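Local coordinates for protein cytidine deaminase (PDB 3R2N) that probably catalyses the zinc-dependent hydrolytic deamination of cytidine to uridine in pyrimidine salvage, working as a homotetramer, at residues 7-10 with 11-14; 116-119 with 120-123. All coordinates share one frame; numbering follows the deposited sequence.

Contact 1: 7-10 with 11-14; sequences DVNW and DTLQ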
# COMPACT_ATOMS: atom_id res chain seq x y z
N ASP D 7 25.16 -5.76 -24.13
CA ASP D 7 24.27 -4.62 -24.06
C ASP D 7 22.87 -5.12 -23.74
O ASP D 7 22.56 -6.31 -23.97
CB ASP D 7 24.26 -3.84 -25.37
CG ASP D 7 25.56 -3.10 -25.63
OD1 ASP D 7 26.40 -2.99 -24.70
OD2 ASP D 7 25.74 -2.63 -26.77
N VAL D 8 22.03 -4.25 -23.19
CA VAL D 8 20.66 -4.65 -22.90
C VAL D 8 19.89 -4.74 -24.22
O VAL D 8 19.92 -3.80 -25.03
CB VAL D 8 19.97 -3.72 -21.88
CG1 VAL D 8 18.48 -4.01 -21.81
CG2 VAL D 8 20.60 -3.88 -20.50
N ASN D 9 19.27 -5.91 -24.44
CA ASN D 9 18.35 -6.10 -25.55
C ASN D 9 16.93 -5.72 -25.15
O ASN D 9 16.22 -6.50 -24.53
CB ASN D 9 18.37 -7.54 -26.08
CG ASN D 9 17.68 -7.68 -27.44
OD1 ASN D 9 16.61 -7.09 -27.69
ND2 ASN D 9 18.28 -8.46 -28.34
N TRP D 10 16.53 -4.51 -25.53
CA TRP D 10 15.25 -3.98 -25.10
C TRP D 10 14.06 -4.63 -25.81
O TRP D 10 12.99 -4.77 -25.23
CB TRP D 10 15.25 -2.46 -25.24
CG TRP D 10 16.27 -1.78 -24.37
CD1 TRP D 10 17.50 -1.33 -24.75
CD2 TRP D 10 16.14 -1.46 -22.97
NE1 TRP D 10 18.15 -0.74 -23.68
CE2 TRP D 10 17.34 -0.82 -22.57
CE3 TRP D 10 15.13 -1.65 -22.01
CZ2 TRP D 10 17.56 -0.36 -21.27
CZ3 TRP D 10 15.34 -1.20 -20.71
CH2 TRP D 10 16.55 -0.55 -20.35
N ASP D 11 14.26 -5.04 -27.06
CA ASP D 11 13.33 -5.92 -27.76
C ASP D 11 12.92 -7.16 -26.95
O ASP D 11 11.73 -7.50 -26.85
CB ASP D 11 13.96 -6.40 -29.07
CG ASP D 11 13.30 -5.80 -30.29
OD1 ASP D 11 12.16 -6.24 -30.60
OD2 ASP D 11 13.92 -4.90 -30.92
N THR D 12 13.91 -7.85 -26.38
CA THR D 12 13.64 -9.07 -25.64
C THR D 12 12.76 -8.75 -24.45
O THR D 12 11.74 -9.40 -24.24
CB THR D 12 14.91 -9.74 -25.20
OG1 THR D 12 15.61 -10.17 -26.36
CG2 THR D 12 14.63 -10.94 -24.32
N LEU D 13 13.14 -7.73 -23.69
CA LEU D 13 12.33 -7.28 -22.55
C LEU D 13 10.88 -6.90 -22.95
O LEU D 13 9.93 -7.26 -22.26
CB LEU D 13 13.03 -6.14 -21.83
CG LEU D 13 14.36 -6.49 -21.14
CD1 LEU D 13 14.89 -5.27 -20.41
CD2 LEU D 13 14.21 -7.67 -20.18
N GLN D 14 10.72 -6.22 -24.10
CA GLN D 14 9.40 -5.74 -24.54
C GLN D 14 8.47 -6.90 -24.91
O GLN D 14 7.29 -6.95 -24.46
CB GLN D 14 9.55 -4.66 -25.63
CG GLN D 14 8.87 -4.91 -26.96
CD GLN D 14 7.43 -4.49 -26.98
OE1 GLN D 14 6.57 -5.21 -27.50
NE2 GLN D 14 7.14 -3.32 -26.43

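Contact 2: 116-119 with 120-123; sequences VQTM and AQLL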
# COMPACT_ATOMS: atom_id res chain seq x y z
N VAL D 116 15.48 5.33 -22.89
CA VAL D 116 16.04 4.78 -21.66
C VAL D 116 16.41 5.88 -20.67
O VAL D 116 17.01 6.88 -21.03
CB VAL D 116 17.29 3.94 -21.99
CG1 VAL D 116 17.92 3.34 -20.71
CG2 VAL D 116 16.94 2.85 -23.01
N GLN D 117 16.05 5.70 -19.41
CA GLN D 117 16.43 6.63 -18.36
C GLN D 117 16.94 5.82 -17.18
O GLN D 117 16.60 4.65 -17.06
CB GLN D 117 15.23 7.48 -17.91
CG GLN D 117 14.73 8.51 -18.94
CD GLN D 117 15.48 9.81 -18.81
OE1 GLN D 117 16.68 9.89 -19.07
NE2 GLN D 117 14.77 10.85 -18.39
N THR D 118 17.76 6.42 -16.32
CA THR D 118 18.22 5.70 -15.15
C THR D 118 17.32 6.07 -13.97
O THR D 118 16.63 7.07 -14.02
CB THR D 118 19.69 5.98 -14.81
OG1 THR D 118 19.80 7.31 -14.32
CG2 THR D 118 20.61 5.82 -16.04
N MET D 119 17.37 5.27 -12.91
CA MET D 119 16.64 5.59 -11.68
C MET D 119 17.11 6.86 -10.98
O MET D 119 16.34 7.49 -10.26
CB MET D 119 16.65 4.42 -10.70
CG MET D 119 15.74 3.27 -11.13
SD MET D 119 14.02 3.73 -11.52
CE MET D 119 13.64 4.61 -9.99
N ALA D 120 18.38 7.22 -11.18
CA ALA D 120 18.89 8.51 -10.71
C ALA D 120 18.10 9.66 -11.33
O ALA D 120 17.78 10.64 -10.66
CB ALA D 120 20.41 8.64 -11.03
N GLN D 121 17.80 9.52 -12.63
CA GLN D 121 16.98 10.49 -13.34
C GLN D 121 15.51 10.40 -12.96
O GLN D 121 14.83 11.43 -12.85
CB GLN D 121 17.14 10.33 -14.86
CG GLN D 121 18.56 10.51 -15.32
CD GLN D 121 18.81 9.97 -16.71
OE1 GLN D 121 18.63 8.79 -16.98
NE2 GLN D 121 19.25 10.85 -17.61
N LEU D 122 15.02 9.18 -12.75
CA LEU D 122 13.59 8.99 -12.48
C LEU D 122 13.19 9.21 -11.03
O LEU D 122 12.06 9.61 -10.77
CB LEU D 122 13.08 7.63 -12.99
CG LEU D 122 13.19 7.43 -14.51
CD1 LEU D 122 12.59 6.09 -14.85
CD2 LEU D 122 12.50 8.54 -15.30
N LEU D 123 14.11 8.97 -10.10
CA LEU D 123 13.83 9.24 -8.69
C LEU D 123 15.01 9.93 -8.03
O LEU D 123 15.69 9.32 -7.20
CB LEU D 123 13.46 7.93 -7.95
CG LEU D 123 12.78 7.94 -6.57
CD1 LEU D 123 11.29 8.36 -6.63
CD2 LEU D 123 12.88 6.57 -5.89

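Contact 1: 7-10 with 11-14
The indole of Trp10 and the side chain of Leu13 meet at the first turn of helix 10-21. Val8 CG1 lies over the centre of one face of the Trp10 ring, 3.5 Å above its plane. Leu13 CD1 approaches the same ring obliquely, 4.0 Å from Trp10 CE3. Leu13 CD1 also touches Val8 CG1 at 4.1 Å, which closes a small apolar cluster. The cluster faces the sheet: Val8 and Trp10 touch Ala79, Val8 and Leu13 touch Phe38, and Trp10 reaches Lys109 and Met111.

The amide of Asn9 is the second flat group. Asn9 is the N-cap, and its OD1 accepts from Thr12 N at 3.1 Å. The donor sits above the carbonyl plane, 52° out of it, so the bond does not use a lone-pair direction. With CG anti to the backbone N (chi1 -166°), the amide turns forward over the start of the helix. Asp11 CB comes within 3.1 Å of Asn9 OD1, and the Asp11 carboxylate plane stands 82° from the amide plane. Thr12 OG1 lies 3.4 Å from Asn9 CG. Two weak backbone bonds also run to Asn9 O, from Thr12 N and Leu13 N. The first firm helical bond is Gln14 N to Trp10 O at 2.9 Å. The amide end of Gln14 is held by Gly87 O.

The chemistry is that of a helix N-terminus. The cap supplies an acceptor to an early backbone N-H, and the Asp11 carboxylate would suit the positive end of the helix dipole.

Contact 2: 116-119 with 120-123
Thr118 and Gln121 grip each other in a capping box at the start of helix 119-122. Gln121 OE1 accepts from Thr118 N at 2.6 Å. The bond is nearly straight at 170°, and the donor lies in the carbonyl plane. Gln121 OE1 also accepts from Thr118 OG1 at 3.3 Å, with the hydroxyl above the carbonyl plane. The return bond, Gln121 N to Thr118 OG1, is weak at 3.4 Å. Thr118 OG1 can serve both because it sits between the backbone N and the carbonyl carbon (chi1 71°). Two donors thus fix the rotation of the Gln121 amide.

Around the box, backbone bonds shape the turn. Leu122 N reaches Thr118 O at 2.9 Å, and Leu123 N reaches Met119 O at 2.7 Å. Gln117 CB packs on Leu122 CD2 at 3.9 Å. Met119 is bent at chi2 and chi3, and its CE meets Leu123 CB at 3.9 Å. Leu123 is the first residue to leave helical geometry.

The outer shell holds this short helix on the domain. Backbone bonds join Gln117 to Ile110 and Met119 to Leu108. Arg97 NH1 hydrogen-bonds Leu122 O, and Arg97 of a second subunit packs on Leu123. Met119 and Leu122 rest on Ile110 of strand 109-112, while Met119 and Leu123 lie against Tyr101 of helix 94-104, so the turn joins the end strand of the chain's sheet to that helix.

From the N terminus, contact 1 comes first, where the leading loop enters helix 10-21. Contact 2 comes near the C-terminal end, where strand 115-118 runs into helix 119-122. Each is a local turn within one continuous stretch and closes no long loop. They lie in series, so neither nests in nor crosses the other. Their centres are about 17 Å apart, yet they touch: Trp10 CZ2 packs on Val116 CG2 at 3.7 Å. The N-terminal helix entrance is thereby joined to strand 115-118, one of the two edge strands of the sheet within this chain. Strand 109-112 is shared ground, since side chains of both contacts rest on it.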